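Local coordinates for protein aerobactin synthase IucA (Klebsiella pneumoniae subsp. pneumoniae, PDB 5JM8) that probably catalyses an ATP-dependent, magnesium-assisted ligation step in assembly of the siderophore aerobactin, as an NRPS-independent siderophore (NIS) synthetase, at residues E417-I431 and L443-A457. Numbering follows the deposited sequence.
Sequences EADYGLVLLAHQQNI and LIYRDCQGSAFMPHA. With MG (magnesium ion), chain J; ATP (adenosine-5'-triphosphate), chain I.
Tyr445 and Asn430, which bury more surface here than any other residues, lie side by side with ring and amide planes 75° apart. Leu424 packs over one face of the Tyr445 ring, its CB 4.0 Å from the centroid in a CH-pi contact, while Ala426 CA meets the ring edge. Asn430 CG lies beside its backbone N and anti to the carbonyl carbon (chi1 -68°), which places the amide so that ND2 donates to Leu425 O, in the amide plane, at 3.2 Å and OD1 binds magnesium at 2.0 Å. Gln429 OE1 and, at a long 2.6 Å, Asp447 OD2 also coordinate the ion, beside ATP O3A; Gln429 NE2 hydrogen-bonds to Thr263. Arg446 binds this loop twice: its backbone N donates to Asn430 O, and NH2 reaches Gln429 O at 2.6 Å, the acceptor lying in the guanidinium plane; NH1 pairs with Glu142. Away from the metal, strands 422-424 and 451-453 pair antiparallel, and Val423, next in buried area, donates a hydrogen bond from N to Ala452 O at 2.6 Å. Lys278, which pairs with Asp447 and hydrogen-bonds to ATP, would with the metal probably offset the triphosphate's negative charge, while Arg446 holds the Gln429-Asn430 loop, consistent with a site organised for magnesium-bound ATP.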
ATOM      1  N   GLU A 417      22.565  26.848 -18.177  1.00 21.75           N
ATOM      2  CA  GLU A 417      22.785  27.708 -19.336  1.00 23.68           C
ATOM      3  C   GLU A 417      24.093  28.485 -19.216  1.00 25.77           C
ATOM      4  O   GLU A 417      24.874  28.552 -20.162  1.00 24.51           O
ATOM      5  CB  GLU A 417      21.616  28.685 -19.506  1.00 22.41           C
ATOM      6  CG  GLU A 417      21.752  29.639 -20.698  1.00 24.91           C
ATOM      7  CD  GLU A 417      22.695  30.805 -20.436  1.00 31.40           C
ATOM      8  OE1 GLU A 417      22.617  31.403 -19.342  1.00 35.49           O
ATOM      9  OE2 GLU A 417      23.521  31.113 -21.322  1.00 33.42           O
ATOM     10  N   ALA A 418      24.321  29.085 -18.054  1.00 25.63           N
ATOM     11  CA  ALA A 418      25.476  29.952 -17.868  1.00 24.07           C
ATOM     12  C   ALA A 418      26.791  29.177 -17.904  1.00 24.65           C
ATOM     13  O   ALA A 418      27.696  29.517 -18.663  1.00 25.71           O
ATOM     14  CB  ALA A 418      25.352  30.708 -16.562  1.00 23.59           C
ATOM     15  N   ASP A 419      26.890  28.131 -17.088  1.00 24.01           N
ATOM     16  CA  ASP A 419      28.149  27.417 -16.922  1.00 24.52           C
ATOM     17  C   ASP A 419      28.407  26.362 -18.000  1.00 25.20           C
ATOM     18  O   ASP A 419      29.563  26.092 -18.325  1.00 27.45           O
ATOM     19  CB  ASP A 419      28.197  26.759 -15.539  1.00 25.43           C
ATOM     20  CG  ASP A 419      28.257  27.776 -14.409  1.00 26.72           C
ATOM     21  OD1 ASP A 419      28.309  28.991 -14.698  1.00 28.79           O
ATOM     22  OD2 ASP A 419      28.265  27.364 -13.229  1.00 25.85           O
ATOM     23  N   TYR A 420      27.347  25.774 -18.554  1.00 24.47           N
ATOM     24  CA  TYR A 420      27.490  24.674 -19.512  1.00 25.31           C
ATOM     25  C   TYR A 420      26.891  24.974 -20.889  1.00 27.45           C
ATOM     26  O   TYR A 420      27.154  24.253 -21.852  1.00 30.06           O
ATOM     27  CB  TYR A 420      26.844  23.402 -18.952  1.00 24.29           C
ATOM     28  CG  TYR A 420      27.442  22.928 -17.645  1.00 25.04           C
ATOM     29  CD1 TYR A 420      27.067  23.507 -16.439  1.00 24.25           C
ATOM     30  CD2 TYR A 420      28.368  21.895 -17.616  1.00 23.91           C
ATOM     31  CE1 TYR A 420      27.603  23.075 -15.242  1.00 24.89           C
ATOM     32  CE2 TYR A 420      28.908  21.456 -16.422  1.00 25.82           C
ATOM     33  CZ  TYR A 420      28.526  22.052 -15.239  1.00 26.48           C
ATOM     34  OH  TYR A 420      29.061  21.619 -14.048  1.00 29.61           O
ATOM     35  N   GLY A 421      26.070  26.015 -20.983  1.00 27.34           N
ATOM     36  CA  GLY A 421      25.491  26.413 -22.258  1.00 26.56           C
ATOM     37  C   GLY A 421      24.238  25.645 -22.643  1.00 25.41           C
ATOM     38  O   GLY A 421      23.811  25.687 -23.797  1.00 25.27           O
ATOM     39  N   LEU A 422      23.648  24.950 -21.675  1.00 23.77           N
ATOM     40  CA  LEU A 422      22.435  24.170 -21.911  1.00 23.07           C
ATOM     41  C   LEU A 422      21.181  24.993 -21.636  1.00 23.43           C
ATOM     42  O   LEU A 422      20.968  25.469 -20.522  1.00 24.50           O
ATOM     43  CB  LEU A 422      22.434  22.909 -21.039  1.00 22.36           C
ATOM     44  CG  LEU A 422      21.134  22.100 -20.987  1.00 21.52           C
ATOM     45  CD1 LEU A 422      20.749  21.602 -22.370  1.00 22.01           C
ATOM     46  CD2 LEU A 422      21.279  20.944 -20.016  1.00 20.91           C
ATOM     47  N   VAL A 423      20.348  25.140 -22.659  1.00 26.45           N
ATOM     48  CA  VAL A 423      19.107  25.893 -22.539  1.00 24.89           C
ATOM     49  C   VAL A 423      17.922  24.946 -22.386  1.00 22.95           C
ATOM     50  O   VAL A 423      17.593  24.201 -23.307  1.00 21.44           O
ATOM     51  CB  VAL A 423      18.882  26.801 -23.766  1.00 26.45           C
ATOM     52  CG1 VAL A 423      17.612  27.626 -23.605  1.00 24.27           C
ATOM     53  CG2 VAL A 423      20.083  27.708 -23.977  1.00 23.81           C
ATOM     54  N   LEU A 424      17.295  24.973 -21.213  1.00 21.53           N
ATOM     55  CA  LEU A 424      16.039  24.262 -20.993  1.00 21.01           C
ATOM     56  C   LEU A 424      14.920  25.278 -20.802  1.00 20.82           C
ATOM     57  O   LEU A 424      14.826  25.923 -19.757  1.00 18.82           O
ATOM     58  CB  LEU A 424      16.131  23.330 -19.781  1.00 20.08           C
ATOM     59  CG  LEU A 424      17.149  22.191 -19.868  1.00 19.08           C
ATOM     60  CD1 LEU A 424      17.134  21.373 -18.591  1.00 18.33           C
ATOM     61  CD2 LEU A 424      16.879  21.301 -21.071  1.00 19.80           C
ATOM     62  N   LEU A 425      14.087  25.426 -21.826  1.00 24.63           N
ATOM     63  CA  LEU A 425      12.987  26.383 -21.789  1.00 26.88           C
ATOM     64  C   LEU A 425      11.858  25.845 -20.925  1.00 29.18           C
ATOM     65  O   LEU A 425      10.962  25.153 -21.408  1.00 29.72           O
ATOM     66  CB  LEU A 425      12.484  26.680 -23.200  1.00 24.71           C
ATOM     67  CG  LEU A 425      13.536  27.261 -24.146  1.00 24.59           C
ATOM     68  CD1 LEU A 425      13.004  27.326 -25.567  1.00 25.26           C
ATOM     69  CD2 LEU A 425      13.987  28.639 -23.676  1.00 23.76           C
ATOM     70  N   ALA A 426      11.908  26.176 -19.642  1.00 22.79           N
ATOM     71  CA  ALA A 426      11.007  25.590 -18.666  1.00 25.40           C
ATOM     72  C   ALA A 426       9.682  26.335 -18.559  1.00 26.49           C
ATOM     73  O   ALA A 426       9.592  27.363 -17.889  1.00 22.80           O
ATOM     74  CB  ALA A 426      11.683  25.547 -17.318  1.00 24.70           C
ATOM     75  N   HIS A 427       8.652  25.800 -19.211  1.00 25.62           N
ATOM     76  CA  HIS A 427       7.290  26.270 -18.996  1.00 26.01           C
ATOM     77  C   HIS A 427       6.896  26.075 -17.547  1.00 25.57           C
ATOM     78  O   HIS A 427       7.608  25.453 -16.764  1.00 30.21           O
ATOM     79  CB  HIS A 427       6.275  25.518 -19.865  1.00 25.51           C
ATOM     80  CG  HIS A 427       6.391  25.784 -21.329  1.00 30.78           C
ATOM     81  ND1 HIS A 427       7.098  24.966 -22.182  1.00 36.52           N
ATOM     82  CD2 HIS A 427       5.865  26.764 -22.099  1.00 36.03           C
ATOM     83  CE1 HIS A 427       7.012  25.436 -23.414  1.00 42.17           C
ATOM     84  NE2 HIS A 427       6.267  26.526 -23.391  1.00 42.23           N
ATOM     85  N   GLN A 428       5.730  26.598 -17.206  1.00 24.75           N
ATOM     86  CA  GLN A 428       5.060  26.233 -15.974  1.00 17.25           C
ATOM     87  C   GLN A 428       4.545  24.798 -16.070  1.00 14.49           C
ATOM     88  O   GLN A 428       4.159  24.189 -15.071  1.00 13.98           O
ATOM     89  CB  GLN A 428       3.912  27.190 -15.720  1.00 14.87           C
ATOM     90  CG  GLN A 428       3.503  27.294 -14.294  1.00 16.19           C
ATOM     91  CD  GLN A 428       2.359  28.262 -14.100  1.00 19.39           C
ATOM     92  OE1 GLN A 428       1.735  28.276 -13.046  1.00 27.84           O
ATOM     93  NE2 GLN A 428       2.081  29.082 -15.113  1.00 17.20           N
ATOM     94  N   GLN A 429       4.529  24.277 -17.294  1.00 15.64           N
ATOM     95  CA  GLN A 429       4.062  22.925 -17.569  1.00 16.62           C
ATOM     96  C   GLN A 429       5.228  21.947 -17.761  1.00 19.96           C
ATOM     97  O   GLN A 429       5.037  20.733 -17.701  1.00 20.14           O
ATOM     98  CB  GLN A 429       3.158  22.933 -18.807  1.00 15.78           C
ATOM     99  CG  GLN A 429       2.476  21.601 -19.107  1.00 16.73           C
ATOM    100  CD  GLN A 429       3.175  20.783 -20.180  1.00 16.95           C
ATOM    101  OE1 GLN A 429       4.103  21.252 -20.839  1.00 17.80           O
ATOM    102  NE2 GLN A 429       2.720  19.550 -20.363  1.00 16.32           N
ATOM    103  N   ASN A 430       6.429  22.476 -17.992  1.00 15.04           N
ATOM    104  CA  ASN A 430       7.629  21.647 -18.101  1.00 15.19           C
ATOM    105  C   ASN A 430       8.340  21.508 -16.763  1.00 24.98           C
ATOM    106  O   ASN A 430       9.294  20.744 -16.640  1.00 23.82           O
ATOM    107  CB  ASN A 430       8.594  22.232 -19.129  1.00 15.92           C
ATOM    108  CG  ASN A 430       8.064  22.145 -20.541  1.00 23.18           C
ATOM    109  OD1 ASN A 430       7.099  21.431 -20.811  1.00 22.66           O
ATOM    110  ND2 ASN A 430       8.700  22.865 -21.455  1.00 21.06           N
ATOM    111  N   ILE A 431       7.870  22.255 -15.770  1.00 22.01           N
ATOM    112  CA  ILE A 431       8.453  22.224 -14.436  1.00 17.46           C
ATOM    113  C   ILE A 431       7.674  21.313 -13.496  1.00 15.66           C
ATOM    114  O   ILE A 431       6.530  21.608 -13.140  1.00 15.95           O
ATOM    115  CB  ILE A 431       8.506  23.637 -13.826  1.00 17.68           C
ATOM    116  CG1 ILE A 431       9.528  24.490 -14.574  1.00 19.48           C
ATOM    117  CG2 ILE A 431       8.880  23.572 -12.349  1.00 16.24           C
ATOM    118  CD1 ILE A 431       9.400  25.981 -14.315  1.00 22.36           C
ATOM    119  N   LEU A 443      13.806  19.316  -8.437  1.00 16.75           N
ATOM    120  CA  LEU A 443      13.205  19.660  -9.722  1.00 15.97           C
ATOM    121  C   LEU A 443      13.315  18.503 -10.705  1.00 18.14           C
ATOM    122  O   LEU A 443      14.336  17.817 -10.762  1.00 18.64           O
ATOM    123  CB  LEU A 443      13.875  20.908 -10.312  1.00 15.25           C
ATOM    124  CG  LEU A 443      13.564  21.234 -11.780  1.00 17.99           C
ATOM    125  CD1 LEU A 443      12.106  21.639 -11.949  1.00 20.42           C
ATOM    126  CD2 LEU A 443      14.486  22.319 -12.320  1.00 15.95           C
ATOM    127  N   ILE A 444      12.255  18.294 -11.478  1.00 18.62           N
ATOM    128  CA  ILE A 444      12.304  17.388 -12.615  1.00 17.85           C
ATOM    129  C   ILE A 444      11.781  18.110 -13.859  1.00 18.38           C
ATOM    130  O   ILE A 444      10.615  18.506 -13.917  1.00 15.55           O
ATOM    131  CB  ILE A 444      11.492  16.101 -12.365  1.00 17.59           C
ATOM    132  CG1 ILE A 444      11.986  15.400 -11.094  1.00 18.35           C
ATOM    133  CG2 ILE A 444      11.606  15.166 -13.565  1.00 17.52           C
ATOM    134  CD1 ILE A 444      11.169  14.186 -10.697  1.00 18.66           C
ATOM    135  N   TYR A 445      12.660  18.288 -14.843  1.00 15.34           N
ATOM    136  CA  TYR A 445      12.301  18.957 -16.086  1.00 16.03           C
ATOM    137  C   TYR A 445      11.781  17.961 -17.109  1.00 17.70           C
ATOM    138  O   TYR A 445      12.288  16.846 -17.222  1.00 16.36           O
ATOM    139  CB  TYR A 445      13.497  19.716 -16.666  1.00 17.42           C
ATOM    140  CG  TYR A 445      13.201  20.341 -18.011  1.00 18.27           C
ATOM    141  CD1 TYR A 445      12.643  21.609 -18.101  1.00 17.13           C
ATOM    142  CD2 TYR A 445      13.467  19.657 -19.191  1.00 17.55           C
ATOM    143  CE1 TYR A 445      12.363  22.180 -19.327  1.00 18.25           C
ATOM    144  CE2 TYR A 445      13.190  20.220 -20.420  1.00 19.99           C
ATOM    145  CZ  TYR A 445      12.638  21.479 -20.482  1.00 22.52           C
ATOM    146  OH  TYR A 445      12.364  22.038 -21.707  1.00 29.96           O
ATOM    147  N   ARG A 446      10.776  18.397 -17.862  1.00 17.89           N
ATOM    148  CA  ARG A 446      10.112  17.572 -18.859  1.00 20.00           C
ATOM    149  C   ARG A 446      10.018  18.323 -20.185  1.00 23.50           C
ATOM    150  O   ARG A 446      10.036  19.552 -20.198  1.00 26.64           O
ATOM    151  CB  ARG A 446       8.724  17.177 -18.358  1.00 20.84           C
ATOM    152  CG  ARG A 446       7.787  16.667 -19.426  1.00 27.32           C
ATOM    153  CD  ARG A 446       6.464  16.281 -18.825  1.00 28.71           C
ATOM    154  NE  ARG A 446       5.723  17.435 -18.325  1.00 22.79           N
ATOM    155  CZ  ARG A 446       4.727  17.351 -17.449  1.00 17.00           C
ATOM    156  NH1 ARG A 446       4.364  16.167 -16.972  1.00 19.04           N
ATOM    157  NH2 ARG A 446       4.097  18.442 -17.043  1.00 13.78           N
ATOM    158  N   ASP A 447       9.923  17.570 -21.282  1.00 16.70           N
ATOM    159  CA  ASP A 447       9.805  18.107 -22.641  1.00 18.87           C
ATOM    160  C   ASP A 447      11.167  18.540 -23.178  1.00 24.52           C
ATOM    161  O   ASP A 447      11.574  19.692 -23.033  1.00 35.20           O
ATOM    162  CB  ASP A 447       8.819  19.279 -22.698  1.00 17.24           C
ATOM    163  CG  ASP A 447       8.384  19.612 -24.118  1.00 22.69           C
ATOM    164  OD1 ASP A 447       8.967  19.054 -25.073  1.00 18.50           O
ATOM    165  OD2 ASP A 447       7.464  20.441 -24.279  1.00 22.10           O
ATOM    166  N   CYS A 448      11.853  17.601 -23.818  1.00 20.67           N
ATOM    167  CA  CYS A 448      13.183  17.843 -24.359  1.00 23.27           C
ATOM    168  C   CYS A 448      13.121  18.553 -25.708  1.00 23.93           C
ATOM    169  O   CYS A 448      14.148  18.938 -26.267  1.00 26.24           O
ATOM    170  CB  CYS A 448      13.934  16.521 -24.488  1.00 28.82           C
ATOM    171  SG  CYS A 448      13.961  15.578 -22.949  1.00 33.25           S
ATOM    172  N   GLN A 449      11.910  18.722 -26.227  1.00 26.23           N
ATOM    173  CA  GLN A 449      11.701  19.488 -27.450  1.00 30.04           C
ATOM    174  C   GLN A 449      12.085  20.951 -27.229  1.00 32.00           C
ATOM    175  O   GLN A 449      12.336  21.688 -28.182  1.00 35.98           O
ATOM    176  CB  GLN A 449      10.243  19.381 -27.902  1.00 30.58           C
ATOM    177  CG  GLN A 449       9.945  20.013 -29.253  1.00 29.72           C
ATOM    178  CD  GLN A 449       8.507  19.799 -29.688  1.00 25.75           C
ATOM    179  OE1 GLN A 449       7.753  19.065 -29.048  1.00 21.15           O
ATOM    180  NE2 GLN A 449       8.120  20.443 -30.782  1.00 26.99           N
ATOM    181  N   GLY A 450      12.129  21.356 -25.961  1.00 29.31           N
ATOM    182  CA  GLY A 450      12.484  22.714 -25.587  1.00 25.54           C
ATOM    183  C   GLY A 450      13.924  22.830 -25.120  1.00 23.20           C
ATOM    184  O   GLY A 450      14.269  23.743 -24.365  1.00 22.90           O
ATOM    185  N   SER A 451      14.762  21.895 -25.559  1.00 21.13           N
ATOM    186  CA  SER A 451      16.188  21.942 -25.262  1.00 21.56           C
ATOM    187  C   SER A 451      16.934  22.652 -26.384  1.00 28.31           C
ATOM    188  O   SER A 451      16.654  22.430 -27.563  1.00 25.78           O
ATOM    189  CB  SER A 451      16.754  20.535 -25.064  1.00 24.49           C
ATOM    190  OG  SER A 451      16.643  19.766 -26.247  1.00 24.82           O
ATOM    191  N   ALA A 452      17.878  23.506 -26.005  1.00 23.03           N
ATOM    192  CA  ALA A 452      18.709  24.213 -26.968  1.00 24.68           C
ATOM    193  C   ALA A 452      20.082  24.472 -26.365  1.00 27.62           C
ATOM    194  O   ALA A 452      20.267  24.352 -25.153  1.00 29.11           O
ATOM    195  CB  ALA A 452      18.054  25.513 -27.388  1.00 25.16           C
ATOM    196  N   PHE A 453      21.041  24.829 -27.213  1.00 27.54           N
ATOM    197  CA  PHE A 453      22.424  24.979 -26.780  1.00 27.16           C
ATOM    198  C   PHE A 453      23.012  26.321 -27.199  1.00 29.08           C
ATOM    199  O   PHE A 453      22.787  26.794 -28.312  1.00 29.18           O
ATOM    200  CB  PHE A 453      23.271  23.834 -27.336  1.00 28.74           C
ATOM    201  CG  PHE A 453      22.747  22.472 -26.976  1.00 29.55           C
ATOM    202  CD1 PHE A 453      23.015  21.919 -25.735  1.00 30.43           C
ATOM    203  CD2 PHE A 453      21.979  21.748 -27.875  1.00 28.04           C
ATOM    204  CE1 PHE A 453      22.532  20.667 -25.399  1.00 29.19           C
ATOM    205  CE2 PHE A 453      21.493  20.495 -27.542  1.00 26.41           C
ATOM    206  CZ  PHE A 453      21.770  19.955 -26.303  1.00 27.55           C
ATOM    207  N   MET A 454      23.759  26.928 -26.283  1.00 28.55           N
ATOM    208  CA  MET A 454      24.432  28.189 -26.543  1.00 27.99           C
ATOM    209  C   MET A 454      25.744  27.923 -27.265  1.00 31.85           C
ATOM    210  O   MET A 454      26.205  26.783 -27.313  1.00 31.52           O
ATOM    211  CB  MET A 454      24.681  28.942 -25.235  1.00 27.49           C
ATOM    212  CG  MET A 454      23.414  29.246 -24.460  1.00 26.34           C
ATOM    213  SD  MET A 454      22.219  30.157 -25.445  1.00 26.53           S
ATOM    214  CE  MET A 454      23.124  31.674 -25.753  1.00 27.72           C
ATOM    215  N   PRO A 455      26.344  28.972 -27.843  1.00 32.75           N
ATOM    216  CA  PRO A 455      27.628  28.814 -28.531  1.00 34.07           C
ATOM    217  C   PRO A 455      28.711  28.203 -27.646  1.00 32.12           C
ATOM    218  O   PRO A 455      29.543  27.448 -28.146  1.00 33.08           O
ATOM    219  CB  PRO A 455      27.988  30.248 -28.928  1.00 38.44           C
ATOM    220  CG  PRO A 455      26.676  30.933 -29.067  1.00 38.92           C
ATOM    221  CD  PRO A 455      25.800  30.333 -28.008  1.00 34.69           C
ATOM    222  N   HIS A 456      28.689  28.513 -26.352  1.00 30.76           N
ATOM    223  CA  HIS A 456      29.734  28.050 -25.441  1.00 30.77           C
ATOM    224  C   HIS A 456      29.468  26.632 -24.929  1.00 29.89           C
ATOM    225  O   HIS A 456      30.139  26.159 -24.010  1.00 29.66           O
ATOM    226  CB  HIS A 456      29.895  29.023 -24.266  1.00 30.37           C
ATOM    227  CG  HIS A 456      28.636  29.277 -23.496  1.00 29.06           C
ATOM    228  ND1 HIS A 456      27.669  30.165 -23.920  1.00 28.93           N
ATOM    229  CD2 HIS A 456      28.199  28.782 -22.314  1.00 27.90           C
ATOM    230  CE1 HIS A 456      26.685  30.195 -23.039  1.00 27.75           C
ATOM    231  NE2 HIS A 456      26.982  29.365 -22.055  1.00 27.11           N
ATOM    232  N   ALA A 457      28.490  25.960 -25.531  1.00 29.45           N
ATOM    233  CA  ALA A 457      28.287  24.531 -25.316  1.00 28.87           C
ATOM    234  C   ALA A 457      28.885  23.741 -26.475  1.00 32.39           C
ATOM    235  O   ALA A 457      28.881  22.510 -26.468  1.00 30.46           O
ATOM    236  CB  ALA A 457      26.805  24.215 -25.169  1.00 28.63           C
TER
HETATM  237 MG    MG J 601       5.858  20.932 -22.275  1.00 19.03          MG
HETATM  238  PG  ATP I 600       5.001  17.460 -23.091  1.00 22.37           P
HETATM  239  O1G ATP I 600       4.215  16.190 -22.887  1.00 24.72           O
HETATM  240  O2G ATP I 600       5.349  18.169 -21.804  1.00 20.96           O
HETATM  241  O3G ATP I 600       6.177  17.310 -24.026  1.00 21.42           O
HETATM  242  PB  ATP I 600       4.208  19.428 -25.080  1.00 20.20           P
HETATM  243  O1B ATP I 600       2.926  19.483 -25.872  1.00 18.42           O
HETATM  244  O2B ATP I 600       5.498  19.053 -25.775  1.00 21.30           O
HETATM  245  O3B ATP I 600       3.954  18.479 -23.792  1.00 19.89           O
HETATM  246  PA  ATP I 600       4.315  22.290 -25.039  1.00 20.96           P
HETATM  247  O1A ATP I 600       4.633  22.128 -26.504  1.00 22.14           O
HETATM  248  O2A ATP I 600       5.125  23.246 -24.198  1.00 22.54           O
HETATM  249  O3A ATP I 600       4.407  20.845 -24.334  1.00 17.12           O
HETATM  250  O5' ATP I 600       2.768  22.678 -24.844  1.00 17.54           O
HETATM  251  C5' ATP I 600       2.288  22.845 -23.514  1.00 18.23           C
HETATM  252  C4' ATP I 600       0.821  22.463 -23.389  1.00 21.42           C
HETATM  253  O4' ATP I 600       0.409  22.719 -22.044  1.00 23.54           O
HETATM  254  C3' ATP I 600      -0.092  23.263 -24.306  1.00 25.86           C
HETATM  255  O3' ATP I 600      -0.953  22.371 -25.025  1.00 28.86           O
HETATM  256  C2' ATP I 600      -0.887  24.180 -23.395  1.00 25.50           C
HETATM  257  O2' ATP I 600      -2.263  24.237 -23.766  1.00 27.40           O
HETATM  258  C1' ATP I 600      -0.737  23.572 -22.011  1.00 23.79           C
HETATM  259  N9  ATP I 600      -0.544  24.607 -20.971  1.00 22.48           N
HETATM  260  C8  ATP I 600      -1.362  24.779 -19.920  1.00 23.20           C
HETATM  261  N7  ATP I 600      -0.934  25.803 -19.140  1.00 20.97           N
HETATM  262  C5  ATP I 600       0.184  26.296 -19.701  1.00 18.75           C
HETATM  263  C6  ATP I 600       1.136  27.379 -19.383  1.00 17.52           C
HETATM  264  N6  ATP I 600       0.943  28.136 -18.277  1.00 14.71           N
HETATM  265  N1  ATP I 600       2.177  27.572 -20.226  1.00 19.07           N
HETATM  266  C2  ATP I 600       2.358  26.812 -21.324  1.00 18.80           C
HETATM  267  N3  ATP I 600       1.526  25.811 -21.667  1.00 17.66           N
HETATM  268  C4  ATP I 600       0.440  25.508 -20.912  1.00 19.00           C